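Local coordinates for histidine kinase (Methanosarcina mazei, PDB 3LI9), which probably autophosphorylates a histidine in signal transduction, and is represented here by its extracellular sensor domain of PDC (Cache) fold, at residues G211-S214 with L215-D219; A227-I230 with R231-I234. All blocks are in the same frame, centred on the assembly; numbering follows the deposited sequence.

Contact 1 (G211-S214 with L215-D219)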
# COMPACT_ATOMS: atom_id res chain seq x y z
N GLY A 211 2.66 10.11 -6.03
CA GLY A 211 1.22 9.94 -5.89
C GLY A 211 0.37 10.65 -6.89
O GLY A 211 -0.86 10.64 -6.76
N GLU A 212 1.00 11.23 -7.93
CA GLU A 212 0.32 12.12 -8.87
C GLU A 212 0.46 11.68 -10.30
O GLU A 212 -0.53 11.65 -11.04
CB GLU A 212 0.72 13.59 -8.69
CG GLU A 212 0.36 14.19 -7.31
CD GLU A 212 -1.18 14.22 -7.05
OE1 GLU A 212 -1.95 14.01 -8.00
OE2 GLU A 212 -1.62 14.43 -5.89
N LYS A 213 1.63 11.26 -10.70
CA LYS A 213 1.85 10.92 -12.09
C LYS A 213 2.07 9.41 -12.17
O LYS A 213 2.59 8.83 -11.23
CB LYS A 213 3.11 11.60 -12.58
CG LYS A 213 3.39 11.28 -14.09
CD LYS A 213 4.40 12.28 -14.68
CE LYS A 213 3.99 13.75 -14.43
NZ LYS A 213 3.11 14.25 -15.52
N SER A 214 1.69 8.79 -13.28
CA SER A 214 1.99 7.40 -13.53
C SER A 214 2.91 7.22 -14.75
O SER A 214 2.97 8.09 -15.64
CB SER A 214 0.67 6.68 -13.87
OG SER A 214 0.97 5.35 -14.27
N LEU A 215 3.67 6.14 -14.77
CA LEU A 215 4.44 5.77 -15.95
C LEU A 215 3.55 5.78 -17.16
O LEU A 215 4.01 6.12 -18.26
CB LEU A 215 5.05 4.36 -15.80
CG LEU A 215 6.15 4.32 -14.76
CD1 LEU A 215 6.66 2.86 -14.57
CD2 LEU A 215 7.29 5.17 -15.13
N SER A 216 2.29 5.38 -17.01
CA SER A 216 1.47 5.28 -18.22
C SER A 216 1.19 6.67 -18.82
O SER A 216 0.67 6.76 -19.92
CB SER A 216 0.17 4.48 -17.97
OG SER A 216 -0.63 5.14 -17.04
N ASP A 217 1.54 7.75 -18.10
CA ASP A 217 1.35 9.14 -18.56
C ASP A 217 2.47 9.67 -19.48
O ASP A 217 2.39 10.81 -19.96
CB ASP A 217 1.28 10.11 -17.37
CG ASP A 217 0.03 9.93 -16.52
OD1 ASP A 217 -1.04 9.69 -17.14
OD2 ASP A 217 0.10 10.07 -15.25
N PHE A 218 3.53 8.91 -19.65
CA PHE A 218 4.66 9.38 -20.45
C PHE A 218 4.40 9.08 -21.91
O PHE A 218 3.92 8.00 -22.26
CB PHE A 218 5.95 8.70 -20.02
CG PHE A 218 6.52 9.25 -18.69
CD1 PHE A 218 7.68 9.95 -18.64
CD2 PHE A 218 5.84 8.98 -17.51
CE1 PHE A 218 8.18 10.46 -17.40
CE2 PHE A 218 6.30 9.46 -16.30
CZ PHE A 218 7.45 10.20 -16.24
N ASP A 219 4.70 10.05 -22.77
CA ASP A 219 4.49 9.84 -24.21
C ASP A 219 5.70 9.19 -24.77
O ASP A 219 6.36 9.78 -25.61
CB ASP A 219 4.38 11.18 -24.93
CG ASP A 219 3.21 11.96 -24.48
OD1 ASP A 219 2.11 11.37 -24.37
OD2 ASP A 219 3.41 13.16 -24.23

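Contact 2 (A227-I230 with R231-I234)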
# COMPACT_ATOMS: atom_id res chain seq x y z
N ALA A 227 5.05 -0.07 -18.14
CA ALA A 227 3.96 0.11 -17.23
C ALA A 227 2.96 -1.04 -17.39
O ALA A 227 2.42 -1.58 -16.42
CB ALA A 227 3.31 1.49 -17.39
N SER A 228 2.81 -1.52 -18.64
CA SER A 228 1.91 -2.68 -18.84
C SER A 228 2.45 -3.93 -18.15
O SER A 228 1.67 -4.67 -17.55
CB SER A 228 1.78 -3.04 -20.34
OG SER A 228 1.08 -2.01 -20.98
N ASP A 229 3.74 -4.16 -18.26
CA ASP A 229 4.43 -5.29 -17.57
C ASP A 229 4.30 -5.19 -16.05
O ASP A 229 3.95 -6.16 -15.38
CB ASP A 229 5.89 -5.30 -17.91
CG ASP A 229 6.17 -5.90 -19.34
OD1 ASP A 229 5.19 -6.31 -20.00
OD2 ASP A 229 7.36 -5.98 -19.70
N ILE A 230 4.60 -3.98 -15.54
CA ILE A 230 4.38 -3.77 -14.08
C ILE A 230 2.97 -4.07 -13.57
O ILE A 230 2.76 -4.62 -12.48
CB ILE A 230 4.79 -2.28 -13.81
CG1 ILE A 230 6.30 -2.20 -13.90
CG2 ILE A 230 4.25 -1.79 -12.47
CD1 ILE A 230 6.91 -0.74 -14.00
N ARG A 231 1.94 -3.68 -14.34
CA ARG A 231 0.56 -3.91 -14.00
C ARG A 231 0.30 -5.45 -13.84
O ARG A 231 -0.45 -5.87 -12.91
CB ARG A 231 -0.32 -3.33 -15.11
CG ARG A 231 -1.79 -3.54 -14.93
CD ARG A 231 -2.38 -2.80 -13.77
NE ARG A 231 -3.79 -3.13 -13.73
CZ ARG A 231 -4.32 -4.16 -13.07
NH1 ARG A 231 -3.60 -4.95 -12.28
NH2 ARG A 231 -5.63 -4.36 -13.14
N GLU A 232 0.99 -6.24 -14.66
CA GLU A 232 0.85 -7.70 -14.60
C GLU A 232 1.83 -8.39 -13.64
O GLU A 232 1.90 -9.62 -13.58
CB GLU A 232 1.06 -8.30 -16.02
CG GLU A 232 0.01 -7.84 -17.03
CD GLU A 232 0.29 -8.35 -18.46
OE1 GLU A 232 1.34 -8.00 -19.08
OE2 GLU A 232 -0.54 -9.11 -18.99
N GLY A 233 2.64 -7.61 -12.92
CA GLY A 233 3.66 -8.17 -12.05
C GLY A 233 4.83 -8.89 -12.68
O GLY A 233 5.37 -9.84 -12.10
N ILE A 234 5.23 -8.40 -13.86
CA ILE A 234 6.30 -8.96 -14.65
C ILE A 234 7.51 -8.02 -14.57
O ILE A 234 7.35 -6.79 -14.64
CB ILE A 234 5.83 -9.10 -16.08
CG1 ILE A 234 4.69 -10.11 -16.15
CG2 ILE A 234 6.97 -9.43 -16.96
CD1 ILE A 234 4.07 -10.13 -17.53
O HOH W 1 2.36 -6.37 -20.56

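Contact 1 (G211-S214 with L215-D219)
An ST turn leads into a short 3-10 turn where Ser-214 meets Ser-216 and Asp-217. The Ser-214 hydroxyl points anti to its own nitrogen (chi1 173°) and lies beside the carbonyl carbon, which carries OG forward to the N-H of the residue two places on. There it accepts a bond from Ser-216 N, with OG and N 3.0 Å apart. Ser-216 OG donates to Ser-214 OG across 3.2 Å, while OG of Ser-214 gives its own proton to the carbonyl of Thr-197. Three bonds thus fix this small buried hydroxyl, a place that suits serine, whose oxygen can donate and accept on a one-carbon arm. Without the hydroxyl, as with an alanine here, Ser-216 N, Ser-216 OG and the Thr-197 carbonyl would probably lose their shared mate, and the start of the turn would be less firmly set.

Asp-217 answers from the other end of the turn. Its OD2 takes the Ser-214 N-H almost straight, at 2.8 Å and 173°, the donor arriving from above the carboxylate plane. In return Asp-217 N bonds to Ser-214 O at 2.9 Å, so backbone and side chain of one residue both grip Ser-214; a short acidic chain is well suited to this reach. Lys-213 crosses Asp-217 obliquely and lays its CD 3.8 Å from Phe-218 CE2. Its NZ stays 5.2 Å from Asp-217 OD2, too far for a salt bridge, although the opposite charges probably attract. Ser-214 O sits at the edge of the Phe-218 ring, near its plane, 3.5 Å from CD2.

The loop runs on from here to helix 221-231. Phe-218 meets Trp-209 edge to face and packs on Phe-200 and Ile-223. Gly-211 and Lys-213 bond through their backbones to Phe-200, and Leu-215, in the turn itself, bonds to Gly-198.

Contact 2 (A227-I230 with R231-I234)
Asp-229 and Glu-232 meet in the last turn of helix 221-231, just before Gly-233 ends it in a Schellman motif. The Glu-232 side chain starts beneath the preceding turn: CB lies 3.7 Å from Asp-229 O. With CG anti to the carbonyl carbon (chi1 -63°), the chain runs back along the helix, and CG passes 3.6 Å from Ser-228 O. CD remains near that same carbonyl. At the tip, OE1 still has Ser-228 O as its nearest protein neighbour across the contact, at 3.7 Å, and comes within 4.3 Å of Asp-229 OD1, with a water between the two carboxylates. It donates to Asp-229 OD1 at 2.9 Å; its approach to Glu-232 OE1 is so short that the detail there is doubtful. The other Asp-229 oxygen, OD2, is bonded to Tyr-253 OH.

The backbone closes the helix below. Ile-234 N reaches back to Asp-229 O at 3.0 Å and 166°, from above the carbonyl plane, and Gly-233 N bonds to Ile-230 O, also at 3.0 Å. Gly-233 can take the positive phi of 68° that this reversal needs with little strain, having no side chain. Beyond it Ile-234 brings its CB 3.6 Å from Asp-229 O, its branched chain flanking the bonded carbonyl.

Two acids at the C-terminal end of a helix would repel each other and also face the negative end of the helix dipole. A donating water and the Tyr-253 hydroxyl probably offset part of that cost, and the pair may well have raised pKa values.

In the fold
Contact 1 comes first along the chain, in the loop between strand 190-194 and helix 221-231; contact 2 follows at the far end of that helix, before strand 236-241. Their centres are 14 Å apart, on one side of the chain's centre, yet they touch. Leu-215 of contact 1 presses on the helix of contact 2, with Leu-215 CD1 3.7 Å from Ile-230 CD1 and Leu-215 CB equally close to Ala-227 CB. The 3-10 turn is thus packed against the helix it precedes. Both lie in the part of the Cache domain built on the four-stranded antiparallel sheet, where loop and helix together connect its two outermost strands.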